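Local coordinates for protein putative oxidoreductase (Magnetospirillum magnetotacticum, PDB 3C1A) that is a putative oxidoreductase that probably binds a nicotinamide dinucleotide on its Rossmann domain and acts on a substrate not yet identified, at residues 19-24 / 169-174; 23-28 / 124-129; 95-100 / 285-290; 175-180 / 305-310. One frame throughout, in Å; residues are numbered along the deposited sequence. Where two conformers were deposited one is given.

Contact 1: 19-24 / 169-174; sequences GRWGKN and LWDWGA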
loop_
_atom_site.group_PDB
_atom_site.type_symbol
_atom_site.label_atom_id
_atom_site.label_comp_id
_atom_site.label_asym_id
_atom_site.label_seq_id
_atom_site.Cartn_x
_atom_site.Cartn_y
_atom_site.Cartn_z
ATOM N N GLY A 19 -7.112 4.392 15.470
ATOM C CA GLY A 19 -6.466 3.121 15.777
ATOM C C GLY A 19 -4.969 3.150 15.559
ATOM O O GLY A 19 -4.301 4.136 15.900
ATOM N N ARG A 20 -4.451 2.053 15.003
ATOM C CA ARG A 20 -3.025 1.901 14.670
ATOM C C ARG A 20 -2.710 2.439 13.275
ATOM O O ARG A 20 -1.560 2.424 12.845
ATOM C CB ARG A 20 -2.613 0.410 14.713
ATOM C CG ARG A 20 -3.164 -0.447 13.546
ATOM C CD ARG A 20 -2.924 -1.939 13.752
ATOM N NE ARG A 20 -3.809 -2.794 12.939
ATOM C CZ ARG A 20 -3.526 -3.295 11.731
ATOM N NH1 ARG A 20 -2.394 -3.004 11.116
ATOM N NH2 ARG A 20 -4.413 -4.082 11.116
ATOM N N TRP A 21 -3.740 2.893 12.572
ATOM C CA TRP A 21 -3.655 3.110 11.131
ATOM C C TRP A 21 -2.913 4.397 10.724
ATOM O O TRP A 21 -2.420 4.494 9.580
ATOM C CB TRP A 21 -5.070 3.020 10.520
ATOM C CG TRP A 21 -5.700 1.664 10.799
ATOM C CD1 TRP A 21 -6.510 1.337 11.851
ATOM C CD2 TRP A 21 -5.527 0.465 10.044
ATOM N NE1 TRP A 21 -6.861 0.016 11.789
ATOM C CE2 TRP A 21 -6.270 -0.550 10.694
ATOM C CE3 TRP A 21 -4.829 0.148 8.876
ATOM C CZ2 TRP A 21 -6.327 -1.859 10.222
ATOM C CZ3 TRP A 21 -4.884 -1.158 8.398
ATOM C CH2 TRP A 21 -5.638 -2.147 9.072
ATOM N N GLY A 22 -2.819 5.363 11.649
ATOM C CA GLY A 22 -2.173 6.672 11.385
ATOM C C GLY A 22 -0.730 6.750 11.874
ATOM O O GLY A 22 -0.218 7.836 12.171
ATOM N N LYS A 23 -0.081 5.586 11.873
ATOM C CA LYS A 23 1.174 5.292 12.590
ATOM C C LYS A 23 2.293 6.346 12.549
ATOM O O LYS A 23 2.815 6.740 13.601
ATOM C CB LYS A 23 1.734 3.969 12.060
ATOM C CG LYS A 23 2.717 3.288 12.982
ATOM C CD LYS A 23 3.458 2.176 12.265
ATOM C CE LYS A 23 3.581 0.944 13.133
ATOM N NZ LYS A 23 4.639 0.018 12.648
ATOM N N ASN A 24 2.678 6.749 11.337
ATOM C CA ASN A 24 3.825 7.638 11.099
ATOM C C ASN A 24 3.535 8.823 10.158
ATOM O O ASN A 24 4.448 9.525 9.737
ATOM C CB ASN A 24 4.967 6.829 10.483
ATOM C CG ASN A 24 5.470 5.740 11.396
ATOM O OD1 ASN A 24 5.680 4.608 10.968
ATOM N ND2 ASN A 24 5.681 6.078 12.662
ATOM N N LEU A 169 -5.098 -11.551 4.911
ATOM C CA LEU A 169 -5.210 -11.614 3.430
ATOM C C LEU A 169 -5.401 -10.187 2.886
ATOM O O LEU A 169 -4.747 -9.775 1.931
ATOM C CB LEU A 169 -6.384 -12.523 3.003
ATOM C CG LEU A 169 -6.540 -12.936 1.527
ATOM C CD1 LEU A 169 -6.834 -14.464 1.396
ATOM C CD2 LEU A 169 -7.590 -12.105 0.802
ATOM N N TRP A 170 -6.275 -9.423 3.530
ATOM C CA TRP A 170 -6.607 -8.079 3.065
ATOM C C TRP A 170 -5.524 -7.116 3.430
ATOM O O TRP A 170 -5.033 -6.395 2.571
ATOM C CB TRP A 170 -7.922 -7.608 3.658
ATOM C CG TRP A 170 -9.067 -8.266 2.955
ATOM C CD1 TRP A 170 -9.548 -9.517 3.166
ATOM C CD2 TRP A 170 -9.805 -7.720 1.867
ATOM N NE1 TRP A 170 -10.575 -9.780 2.298
ATOM C CE2 TRP A 170 -10.756 -8.694 1.480
ATOM C CE3 TRP A 170 -9.767 -6.506 1.187
ATOM C CZ2 TRP A 170 -11.665 -8.477 0.455
ATOM C CZ3 TRP A 170 -10.664 -6.298 0.157
ATOM C CH2 TRP A 170 -11.601 -7.271 -0.191
ATOM N N ASP A 171 -5.187 -7.097 4.704
ATOM C CA ASP A 171 -4.240 -6.134 5.256
ATOM C C ASP A 171 -2.845 -6.306 4.639
ATOM O O ASP A 171 -2.344 -5.392 3.996
ATOM C CB ASP A 171 -4.250 -6.274 6.779
ATOM C CG ASP A 171 -3.371 -5.277 7.503
ATOM O OD1 ASP A 171 -2.898 -4.268 6.925
ATOM O OD2 ASP A 171 -3.160 -5.519 8.710
ATOM N N TRP A 172 -2.226 -7.470 4.809
ATOM C CA TRP A 172 -0.920 -7.716 4.193
ATOM C C TRP A 172 -1.053 -7.966 2.708
ATOM O O TRP A 172 -0.227 -7.548 1.951
ATOM C CB TRP A 172 -0.220 -8.923 4.825
ATOM C CG TRP A 172 0.025 -8.840 6.306
ATOM C CD1 TRP A 172 -0.555 -7.980 7.212
ATOM C CD2 TRP A 172 0.890 -9.695 7.071
ATOM N NE1 TRP A 172 -0.075 -8.241 8.483
ATOM C CE2 TRP A 172 0.804 -9.287 8.423
ATOM C CE3 TRP A 172 1.748 -10.741 6.744
ATOM C CZ2 TRP A 172 1.539 -9.901 9.432
ATOM C CZ3 TRP A 172 2.454 -11.350 7.747
ATOM C CH2 TRP A 172 2.330 -10.949 9.073
ATOM N N GLY A 173 -2.109 -8.655 2.281
ATOM C CA GLY A 173 -2.259 -8.996 0.861
ATOM C C GLY A 173 -2.377 -7.806 -0.083
ATOM O O GLY A 173 -1.819 -7.830 -1.179
ATOM N N ALA A 174 -3.076 -6.751 0.338
ATOM C CA ALA A 174 -3.214 -5.556 -0.487
ATOM C C ALA A 174 -1.813 -4.981 -0.783
ATOM O O ALA A 174 -1.536 -4.468 -1.860
ATOM C CB ALA A 174 -4.151 -4.494 0.205
HETATM O O HOH W 1 -1.216 -2.563 8.304
#
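The type I turn from Arg20 to Lys23 stands well off helix 169-174, with 11.0 Å between the CA atoms of Trp21 and Asp171, so the gap is crossed by side chains. Arg20 turns its CG between the backbone N and the carbonyl carbon (chi1 72°), and the chain then runs out extended toward the helix. Arg20 NH2 donates to Asp171 OD2 in a fairly straight salt bridge of 3.1 Å. The carboxylate lies at the guanidinium edge, yet OD2 is approached from above the carboxylate plane, 51° out of it. A water donates to Asp171 OD1 at 2.8 Å and takes a weak bond from Arg20 NH1. The indole of Trp21 lies under the guanidinium, Arg20 CZ standing 3.4 Å above the ring plane toward its rim, while Trp21 CZ3 comes to 4.0 Å from Asp171 OD1. With an alanine at Asp171, the guanidinium would probably lose its charged mate and turn more freely, close to the like charge of Arg162. The turn belongs to the glycine-rich sequence after the first Rossmann strand; the salt bridge and its water make a polar tie between the probable dinucleotide-binding loop and the C-terminal domain.

Contact 2: 23-28 / 124-129; sequences KNYIRT and WVEHTQ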
loop_
_atom_site.group_PDB
_atom_site.type_symbol
_atom_site.label_atom_id
_atom_site.label_comp_id
_atom_site.label_asym_id
_atom_site.label_seq_id
_atom_site.Cartn_x
_atom_site.Cartn_y
_atom_site.Cartn_z
ATOM N N LYS A 23 -0.081 5.586 11.873
ATOM C CA LYS A 23 1.174 5.292 12.590
ATOM C C LYS A 23 2.293 6.346 12.549
ATOM O O LYS A 23 2.815 6.740 13.601
ATOM C CB LYS A 23 1.734 3.969 12.060
ATOM C CG LYS A 23 2.717 3.288 12.982
ATOM C CD LYS A 23 3.458 2.176 12.265
ATOM C CE LYS A 23 3.581 0.944 13.133
ATOM N NZ LYS A 23 4.639 0.018 12.648
ATOM N N ASN A 24 2.678 6.749 11.337
ATOM C CA ASN A 24 3.825 7.638 11.099
ATOM C C ASN A 24 3.535 8.823 10.158
ATOM O O ASN A 24 4.448 9.525 9.737
ATOM C CB ASN A 24 4.967 6.829 10.483
ATOM C CG ASN A 24 5.470 5.740 11.396
ATOM O OD1 ASN A 24 5.680 4.608 10.968
ATOM N ND2 ASN A 24 5.681 6.078 12.662
ATOM N N TYR A 25 2.269 9.035 9.824
ATOM C CA TYR A 25 1.859 10.178 8.971
ATOM C C TYR A 25 2.233 11.529 9.569
ATOM O O TYR A 25 2.778 12.395 8.886
ATOM C CB TYR A 25 0.358 10.121 8.640
ATOM C CG TYR A 25 0.023 9.132 7.549
ATOM C CD1 TYR A 25 0.347 9.390 6.213
ATOM C CD2 TYR A 25 -0.617 7.947 7.842
ATOM C CE1 TYR A 25 0.042 8.457 5.203
ATOM C CE2 TYR A 25 -0.942 7.028 6.850
ATOM C CZ TYR A 25 -0.608 7.276 5.546
ATOM O OH TYR A 25 -0.938 6.338 4.583
ATOM N N ILE A 26 1.975 11.727 10.857
ATOM C CA ILE A 26 2.156 13.051 11.425
ATOM C C ILE A 26 3.603 13.463 11.333
ATOM O O ILE A 26 3.891 14.611 11.032
ATOM C CB ILE A 26 1.674 13.152 12.902
ATOM C CG1 ILE A 26 0.150 13.018 12.994
ATOM C CG2 ILE A 26 2.065 14.475 13.494
ATOM C CD1 ILE A 26 -0.362 13.037 14.417
ATOM N N ARG A 27 4.525 12.549 11.600
ATOM C CA ARG A 27 5.975 12.924 11.545
ATOM C C ARG A 27 6.450 13.108 10.115
ATOM O O ARG A 27 7.301 13.953 9.843
ATOM C CB ARG A 27 6.882 11.909 12.238
ATOM C CG ARG A 27 6.839 10.515 11.667
ATOM C CD ARG A 27 7.757 9.584 12.449
ATOM N NE ARG A 27 8.360 8.591 11.571
ATOM N N THR A 28 5.904 12.313 9.206
ATOM C CA THR A 28 6.238 12.434 7.786
ATOM C C THR A 28 5.791 13.794 7.270
ATOM O O THR A 28 6.563 14.511 6.619
ATOM C CB THR A 28 5.557 11.330 6.944
ATOM O OG1 THR A 28 5.950 10.024 7.408
ATOM C CG2 THR A 28 5.923 11.490 5.494
ATOM N N TRP A 124 -5.617 8.976 -4.401
ATOM C CA TRP A 124 -4.513 8.048 -4.455
ATOM C C TRP A 124 -4.719 7.048 -3.348
ATOM O O TRP A 124 -5.254 7.392 -2.293
ATOM C CB TRP A 124 -3.186 8.773 -4.222
ATOM C CG TRP A 124 -2.692 9.647 -5.343
ATOM C CD1 TRP A 124 -3.401 10.119 -6.396
ATOM C CD2 TRP A 124 -1.366 10.170 -5.494
ATOM N NE1 TRP A 124 -2.606 10.917 -7.207
ATOM C CE2 TRP A 124 -1.346 10.943 -6.686
ATOM C CE3 TRP A 124 -0.196 10.047 -4.765
ATOM C CZ2 TRP A 124 -0.198 11.592 -7.141
ATOM C CZ3 TRP A 124 0.942 10.709 -5.224
ATOM C CH2 TRP A 124 0.923 11.457 -6.391
ATOM N N VAL A 125 -4.304 5.798 -3.583
ATOM C CA VAL A 125 -4.270 4.821 -2.519
ATOM C C VAL A 125 -2.803 4.602 -2.062
ATOM O O VAL A 125 -1.892 4.469 -2.876
ATOM C CB VAL A 125 -4.910 3.523 -2.916
ATOM C CG1 VAL A 125 -4.790 2.501 -1.780
ATOM C CG2 VAL A 125 -6.386 3.779 -3.324
ATOM N N GLU A 126 -2.597 4.585 -0.751
ATOM C CA GLU A 126 -1.258 4.459 -0.163
ATOM C C GLU A 126 -0.773 3.006 -0.117
ATOM O O GLU A 126 -0.859 2.333 0.914
ATOM C CB GLU A 126 -1.192 5.084 1.245
ATOM C CG GLU A 126 0.200 5.663 1.610
ATOM C CD GLU A 126 1.154 4.647 2.261
ATOM O OE1 GLU A 126 0.802 4.100 3.336
ATOM O OE2 GLU A 126 2.272 4.433 1.716
ATOM N N HIS A 127 -0.285 2.540 -1.250
ATOM C CA HIS A 127 0.307 1.203 -1.401
ATOM C C HIS A 127 1.789 1.479 -1.339
ATOM O O HIS A 127 2.410 1.907 -2.305
ATOM C CB HIS A 127 -0.024 0.568 -2.736
ATOM C CG HIS A 127 -1.459 0.172 -2.915
ATOM N ND1 HIS A 127 -2.232 0.677 -3.932
ATOM C CD2 HIS A 127 -2.243 -0.717 -2.250
ATOM C CE1 HIS A 127 -3.438 0.141 -3.873
ATOM N NE2 HIS A 127 -3.480 -0.683 -2.841
ATOM N N THR A 128 2.348 1.271 -0.184
ATOM C CA THR A 128 3.664 1.830 0.110
ATOM C C THR A 128 4.752 1.376 -0.881
ATOM O O THR A 128 5.676 2.126 -1.181
ATOM C CB THR A 128 4.047 1.454 1.517
ATOM O OG1 THR A 128 2.940 1.762 2.378
ATOM C CG2 THR A 128 5.283 2.221 1.969
ATOM N N GLN A 129 4.660 0.141 -1.367
ATOM C CA GLN A 129 5.727 -0.375 -2.234
ATOM C C GLN A 129 5.802 0.410 -3.523
ATOM O O GLN A 129 6.854 0.528 -4.120
ATOM C CB GLN A 129 5.524 -1.850 -2.595
ATOM C CG GLN A 129 6.815 -2.448 -3.236
ATOM C CD GLN A 129 7.856 -2.682 -2.202
ATOM O OE1 GLN A 129 8.774 -1.867 -2.024
ATOM N NE2 GLN A 129 7.703 -3.766 -1.450
#
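Tyr25 and Glu126 reach for each other from opposite directions, phenol end against carboxylate. Tyr25, in the first turn of its helix, sets CG beside the backbone N (chi1 -78°), which sends the ring away from the helix toward the end of strand 123-126. Tyr25 OH lies 3.1 Å from Glu126 OE1 and 3.3 Å from Glu126 CG. The glutamate chain is sharply bent at chi2 (-89°), which folds the carboxylate back beside the phenol oxygen, and the carboxylate plane stands nearly perpendicular to the tyrosine ring (84°). The other oxygen is held separately: Thr128 OG1 donates to Glu126 OE2 over 2.8 Å, from the syn side but tilted out of the plane. Glu126 is also the centre of an inverse gamma turn, closed by His127 N to Val125 O at 3.0 Å, by which the chain leaves the strand. On the helix side, Leu280 packs against Tyr25. Strand 123-126 is an edge strand of the parallel Rossmann sheet, and helix 25-31 follows its first strand; the contact between them is a buried carboxylate whose rotation the threonine hydroxyl helps to fix, with a phenol at its side.

Contact 3: 95-100 / 285-290; sequences AVLVEK and RLFAGA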
loop_
_atom_site.group_PDB
_atom_site.type_symbol
_atom_site.label_atom_id
_atom_site.label_comp_id
_atom_site.label_asym_id
_atom_site.label_seq_id
_atom_site.Cartn_x
_atom_site.Cartn_y
_atom_site.Cartn_z
ATOM N N ALA A 95 -8.837 16.543 -2.381
ATOM C CA ALA A 95 -8.028 15.396 -2.761
ATOM C C ALA A 95 -7.785 14.444 -1.595
ATOM O O ALA A 95 -7.642 14.896 -0.435
ATOM C CB ALA A 95 -6.703 15.851 -3.293
ATOM N N VAL A 96 -7.721 13.137 -1.912
ATOM C CA VAL A 96 -7.670 12.075 -0.884
ATOM C C VAL A 96 -6.490 11.157 -1.108
ATOM O O VAL A 96 -6.260 10.721 -2.236
ATOM C CB VAL A 96 -8.964 11.193 -0.876
ATOM C CG1 VAL A 96 -8.786 10.057 0.064
ATOM C CG2 VAL A 96 -10.239 12.031 -0.503
ATOM N N LEU A 97 -5.726 10.904 -0.039
ATOM C CA LEU A 97 -4.765 9.803 0.041
ATOM C C LEU A 97 -5.270 8.863 1.095
ATOM O O LEU A 97 -5.329 9.244 2.276
ATOM C CB LEU A 97 -3.358 10.311 0.446
ATOM C CG LEU A 97 -2.287 9.208 0.585
ATOM C CD1 LEU A 97 -1.979 8.442 -0.731
ATOM C CD2 LEU A 97 -0.991 9.818 1.155
ATOM N N VAL A 98 -5.776 7.684 0.677
ATOM C CA VAL A 98 -6.343 6.740 1.613
ATOM C C VAL A 98 -5.489 5.512 1.779
ATOM O O VAL A 98 -4.944 4.968 0.808
ATOM C CB VAL A 98 -7.762 6.318 1.187
ATOM C CG1 VAL A 98 -7.725 5.827 -0.206
ATOM C CG2 VAL A 98 -8.308 5.324 2.178
ATOM N N GLU A 99 -5.375 5.056 3.017
ATOM C CA GLU A 99 -4.428 3.990 3.308
ATOM C C GLU A 99 -5.006 2.720 2.669
ATOM O O GLU A 99 -6.192 2.660 2.406
ATOM C CB GLU A 99 -4.179 3.879 4.822
ATOM C CG GLU A 99 -2.793 3.372 5.167
ATOM C CD GLU A 99 -2.717 2.897 6.605
ATOM O OE1 GLU A 99 -3.344 3.548 7.469
ATOM O OE2 GLU A 99 -2.055 1.861 6.858
ATOM N N LYS A 100 -4.147 1.765 2.315
ATOM C CA LYS A 100 -4.585 0.441 1.830
ATOM C C LYS A 100 -5.092 -0.435 2.982
ATOM O O LYS A 100 -4.708 -0.231 4.124
ATOM C CB LYS A 100 -3.424 -0.288 1.126
ATOM C CG LYS A 100 -2.154 -0.430 1.998
ATOM C CD LYS A 100 -1.047 -1.177 1.263
ATOM N N ARG A 285 5.162 13.192 0.042
ATOM C CA ARG A 285 5.776 14.279 -0.746
ATOM C C ARG A 285 5.160 14.399 -2.135
ATOM O O ARG A 285 4.715 15.471 -2.529
ATOM C CB ARG A 285 7.289 14.085 -0.854
ATOM C CG ARG A 285 8.012 15.242 -1.559
ATOM C CD ARG A 285 9.497 15.005 -1.717
ATOM N NE ARG A 285 9.775 13.722 -2.339
ATOM C CZ ARG A 285 9.781 13.504 -3.641
ATOM N NH1 ARG A 285 9.549 14.503 -4.486
ATOM N NH2 ARG A 285 10.038 12.291 -4.095
ATOM N N LEU A 286 5.125 13.297 -2.874
ATOM C CA LEU A 286 4.496 13.269 -4.185
ATOM C C LEU A 286 3.023 13.650 -4.155
ATOM O O LEU A 286 2.562 14.456 -4.977
ATOM C CB LEU A 286 4.654 11.904 -4.829
ATOM C CG LEU A 286 6.097 11.587 -5.246
ATOM C CD1 LEU A 286 6.119 10.129 -5.784
ATOM C CD2 LEU A 286 6.638 12.621 -6.236
ATOM N N PHE A 287 2.276 13.073 -3.225
ATOM C CA PHE A 287 0.840 13.344 -3.111
ATOM C C PHE A 287 0.647 14.836 -2.874
ATOM O O PHE A 287 -0.059 15.466 -3.619
ATOM C CB PHE A 287 0.188 12.528 -1.987
ATOM C CG PHE A 287 -1.207 12.932 -1.678
ATOM C CD1 PHE A 287 -2.265 12.559 -2.517
ATOM C CD2 PHE A 287 -1.496 13.675 -0.537
ATOM C CE1 PHE A 287 -3.578 12.969 -2.245
ATOM C CE2 PHE A 287 -2.852 14.057 -0.237
ATOM C CZ PHE A 287 -3.858 13.737 -1.075
ATOM N N ALA A 288 1.325 15.398 -1.887
ATOM C CA ALA A 288 1.138 16.834 -1.586
ATOM C C ALA A 288 1.482 17.654 -2.820
ATOM O O ALA A 288 0.804 18.639 -3.142
ATOM C CB ALA A 288 1.938 17.267 -0.370
ATOM N N GLY A 289 2.494 17.194 -3.558
ATOM C CA GLY A 289 2.926 17.855 -4.788
ATOM C C GLY A 289 1.972 17.803 -5.961
ATOM O O GLY A 289 2.063 18.627 -6.872
ATOM N N ALA A 290 1.052 16.853 -5.948
ATOM C CA ALA A 290 0.099 16.718 -7.011
ATOM C C ALA A 290 -1.237 17.408 -6.706
ATOM O O ALA A 290 -2.095 17.530 -7.583
ATOM C CB ALA A 290 -0.060 15.271 -7.338
#
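Val96 O takes a probable backbone hydrogen bond from Trp124 N on the neighbouring strand, and is also met by Phe287, whose CE1 lies 3.5 Å from Val96 O. The same ring carries the whole contact. Its CG is anti to the backbone N (chi1 170°), which drives the phenyl from helix 285-290 down onto strand 95-99. Leu97 sits squarely over one face: its CB is 3.6 Å from the Phe287 centroid and only 5° off the ring normal, a CH-pi contact. The far end of the ring reaches the backbone, with Phe287 CZ 3.5 Å from Leu97 N, while Ala95 O and Val96 N lie at its edge. Ala95 adds its methyl, CB standing 4.2 Å from Phe287 CZ. The helix runs nearly antiparallel to the strand (164°), with 9.7 Å between the axes of the two short segments, room enough for one phenyl to lie between the backbones. Ala72 and Met122 touch the ring as well, whereas Val96 points away from the helix and its side chain touches Ala89 of helix 82-91. The two helices therefore pack on opposite faces of the parallel sheet. A serine in place of Phe287 would probably open a gap between helix and strand and leave Leu97 CB without the ring it packs on. Helix 279-290 comes late in the chain, after the large mixed sheet, and returns to the Rossmann domain; its hold on the strand is apolar, while the peptide groups under the ring edge keep their hydrogen bonds within the sheet.

Contact 4: 175-180 / 305-310; sequences HDVSMV and LRVVRV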
loop_
_atom_site.group_PDB
_atom_site.type_symbol
_atom_site.label_atom_id
_atom_site.label_comp_id
_atom_site.label_asym_id
_atom_site.label_seq_id
_atom_site.Cartn_x
_atom_site.Cartn_y
_atom_site.Cartn_z
ATOM N N HIS A 175 -0.909 -5.139 0.146
ATOM C CA HIS A 175 0.449 -4.591 -0.047
ATOM C C HIS A 175 1.163 -5.318 -1.238
ATOM O O HIS A 175 1.739 -4.687 -2.144
ATOM C CB HIS A 175 1.204 -4.730 1.246
ATOM C CG HIS A 175 2.584 -4.183 1.194
ATOM N ND1 HIS A 175 2.841 -2.849 0.980
ATOM C CD2 HIS A 175 3.790 -4.794 1.303
ATOM C CE1 HIS A 175 4.156 -2.656 0.973
ATOM N NE2 HIS A 175 4.755 -3.824 1.156
ATOM N N ASP A 176 1.046 -6.643 -1.276
ATOM C CA ASP A 176 1.700 -7.445 -2.320
ATOM C C ASP A 176 0.847 -7.586 -3.591
ATOM O O ASP A 176 1.393 -7.690 -4.663
ATOM C CB ASP A 176 2.144 -8.803 -1.744
ATOM C CG ASP A 176 3.102 -8.643 -0.559
ATOM O OD1 ASP A 176 3.923 -7.703 -0.577
ATOM O OD2 ASP A 176 3.021 -9.415 0.412
ATOM N N VAL A 177 -0.472 -7.596 -3.494
ATOM C CA VAL A 177 -1.273 -7.624 -4.699
ATOM C C VAL A 177 -1.055 -6.357 -5.569
ATOM O O VAL A 177 -0.891 -6.457 -6.811
ATOM C CB VAL A 177 -2.768 -7.890 -4.400
ATOM C CG1 VAL A 177 -3.556 -7.726 -5.650
ATOM C CG2 VAL A 177 -2.910 -9.254 -3.771
ATOM N N SER A 178 -0.932 -5.189 -4.914
ATOM C CA SER A 178 -0.642 -3.923 -5.602
ATOM C C SER A 178 0.649 -4.007 -6.414
ATOM O O SER A 178 0.728 -3.490 -7.537
ATOM C CB SER A 178 -0.562 -2.745 -4.606
ATOM O OG SER A 178 0.428 -2.926 -3.618
HETATM N N MSE A 179 1.648 -4.659 -5.838
HETATM C CA MSE A 179 2.955 -4.804 -6.465
HETATM C C MSE A 179 2.850 -5.700 -7.715
HETATM O O MSE A 179 3.317 -5.325 -8.801
HETATM C CB MSE A 179 3.944 -5.344 -5.435
HETATM C CG MSE A 179 5.333 -5.576 -5.946
HETATM SE SE MSE A 179 5.575 -7.339 -6.743
HETATM C CE MSE A 179 5.505 -8.375 -5.165
ATOM N N VAL A 180 2.170 -6.836 -7.585
ATOM C CA VAL A 180 1.994 -7.759 -8.707
ATOM C C VAL A 180 1.204 -7.139 -9.878
ATOM O O VAL A 180 1.672 -7.152 -11.015
ATOM C CB VAL A 180 1.410 -9.090 -8.243
ATOM C CG1 VAL A 180 1.211 -10.018 -9.411
ATOM C CG2 VAL A 180 2.373 -9.790 -7.235
ATOM N N LEU A 305 -8.943 -0.166 -6.534
ATOM C CA LEU A 305 -10.158 -0.923 -6.844
ATOM C C LEU A 305 -9.825 -2.345 -7.363
ATOM O O LEU A 305 -10.449 -3.350 -6.948
ATOM C CB LEU A 305 -11.036 -0.137 -7.815
ATOM C CG LEU A 305 -12.200 -0.863 -8.511
ATOM C CD1 LEU A 305 -13.178 -1.514 -7.539
ATOM C CD2 LEU A 305 -12.915 0.140 -9.351
ATOM N N ARG A 306 -8.859 -2.427 -8.257
ATOM C CA ARG A 306 -8.484 -3.709 -8.864
ATOM C C ARG A 306 -7.891 -4.650 -7.801
ATOM O O ARG A 306 -8.119 -5.851 -7.861
ATOM C CB ARG A 306 -7.494 -3.495 -10.002
ATOM C CG ARG A 306 -8.071 -2.732 -11.180
ATOM C CD ARG A 306 -6.961 -2.188 -12.083
ATOM N NE ARG A 306 -6.048 -3.244 -12.478
ATOM C CZ ARG A 306 -4.768 -3.088 -12.792
ATOM N NH1 ARG A 306 -4.234 -1.881 -12.855
ATOM N NH2 ARG A 306 -4.033 -4.144 -13.116
ATOM N N VAL A 307 -7.117 -4.090 -6.860
ATOM C CA VAL A 307 -6.566 -4.853 -5.699
ATOM C C VAL A 307 -7.706 -5.415 -4.853
ATOM O O VAL A 307 -7.624 -6.569 -4.417
ATOM C CB VAL A 307 -5.727 -3.987 -4.783
ATOM C CG1 VAL A 307 -5.409 -4.709 -3.482
ATOM C CG2 VAL A 307 -4.411 -3.459 -5.538
ATOM N N VAL A 308 -8.714 -4.577 -4.573
ATOM C CA VAL A 308 -9.906 -5.020 -3.820
ATOM C C VAL A 308 -10.639 -6.152 -4.532
ATOM O O VAL A 308 -11.160 -7.105 -3.891
ATOM C CB VAL A 308 -10.891 -3.855 -3.511
ATOM C CG1 VAL A 308 -12.273 -4.376 -3.008
ATOM C CG2 VAL A 308 -10.342 -2.917 -2.450
ATOM N N ARG A 309 -10.668 -6.085 -5.853
ATOM C CA ARG A 309 -11.338 -7.144 -6.635
ATOM C C ARG A 309 -10.632 -8.482 -6.465
ATOM O O ARG A 309 -11.249 -9.499 -6.216
ATOM C CB ARG A 309 -11.433 -6.771 -8.118
ATOM C CG ARG A 309 -12.155 -7.858 -8.920
ATOM C CD ARG A 309 -12.387 -7.499 -10.366
ATOM N NE ARG A 309 -13.241 -6.332 -10.503
ATOM C CZ ARG A 309 -12.819 -5.134 -10.889
ATOM N NH1 ARG A 309 -11.543 -4.923 -11.182
ATOM N NH2 ARG A 309 -13.682 -4.136 -10.988
ATOM N N VAL A 310 -9.316 -8.472 -6.540
ATOM C CA VAL A 310 -8.539 -9.686 -6.427
ATOM C C VAL A 310 -8.638 -10.233 -4.993
ATOM O O VAL A 310 -8.717 -11.437 -4.785
ATOM C CB VAL A 310 -7.034 -9.420 -6.740
ATOM C CG1 VAL A 310 -6.187 -10.642 -6.402
ATOM C CG2 VAL A 310 -6.818 -8.991 -8.175
#
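Helix 168-184 of the C-terminal domain packs against the last helix of the chain, 301-314, through Val177 and Ser178 on one side and Val307 and Val310 on the other. The short segments cross steeply, at 116°, with their axes 9.4 Å apart, and the backbones come closest where the CA atoms of Ser178 and Val307 are 6.0 Å apart. Val307 carries most of its own side of the contact with both branches. Val307 CG2 lies over the helix backbone, 3.8 Å from Ser178 CA, and Val307 CG1 turns to Val177 CG1, 4.2 Å away. One turn further on, Val310 CG1 meets the same Val177 CG1 at 4.0 Å, so that a single methyl of Val177 touches two valines. A chi1 of 173° sets this methyl anti to the backbone N, where it meets both. Ser178 offers carbon rather than oxygen: Ser178 OG, turned back over its own helix, donates to His175 O at 2.6 Å and also bonds Ala174 O, its one proton being shared. Elsewhere, Leu305 packs on helix 106-119 of the Rossmann domain, and Arg306 forms a salt bridge with Asp187. The last helix therefore lies between the two domains, and its grip on helix 168-184 is made of valine methyls set against a valine methyl and the Ser178 backbone and CB, with the one hydroxyl satisfied within its own helix.

Contacts 2 and 3 lie about 8 Å apart, centre to centre, and share the parallel Rossmann sheet through the neighbouring strands 95-99 and 123-126. Contacts 1 and 4 both use helix 168-184, their centres about 14 Å apart. Contact 1 starts from the same stretch as contact 2, about 10 Å away, and closes before contact 4 opens; contact 3 crosses contacts 1, 2 and 4 along the chain. The chain thus builds the Rossmann domain, passes through the mixed sheet and sends helices 279-290 and 301-314 back. Between the domains lie Lys100, Asp171 and His175, consistent with the active-site cleft of Gfo/Idh/MocA relatives.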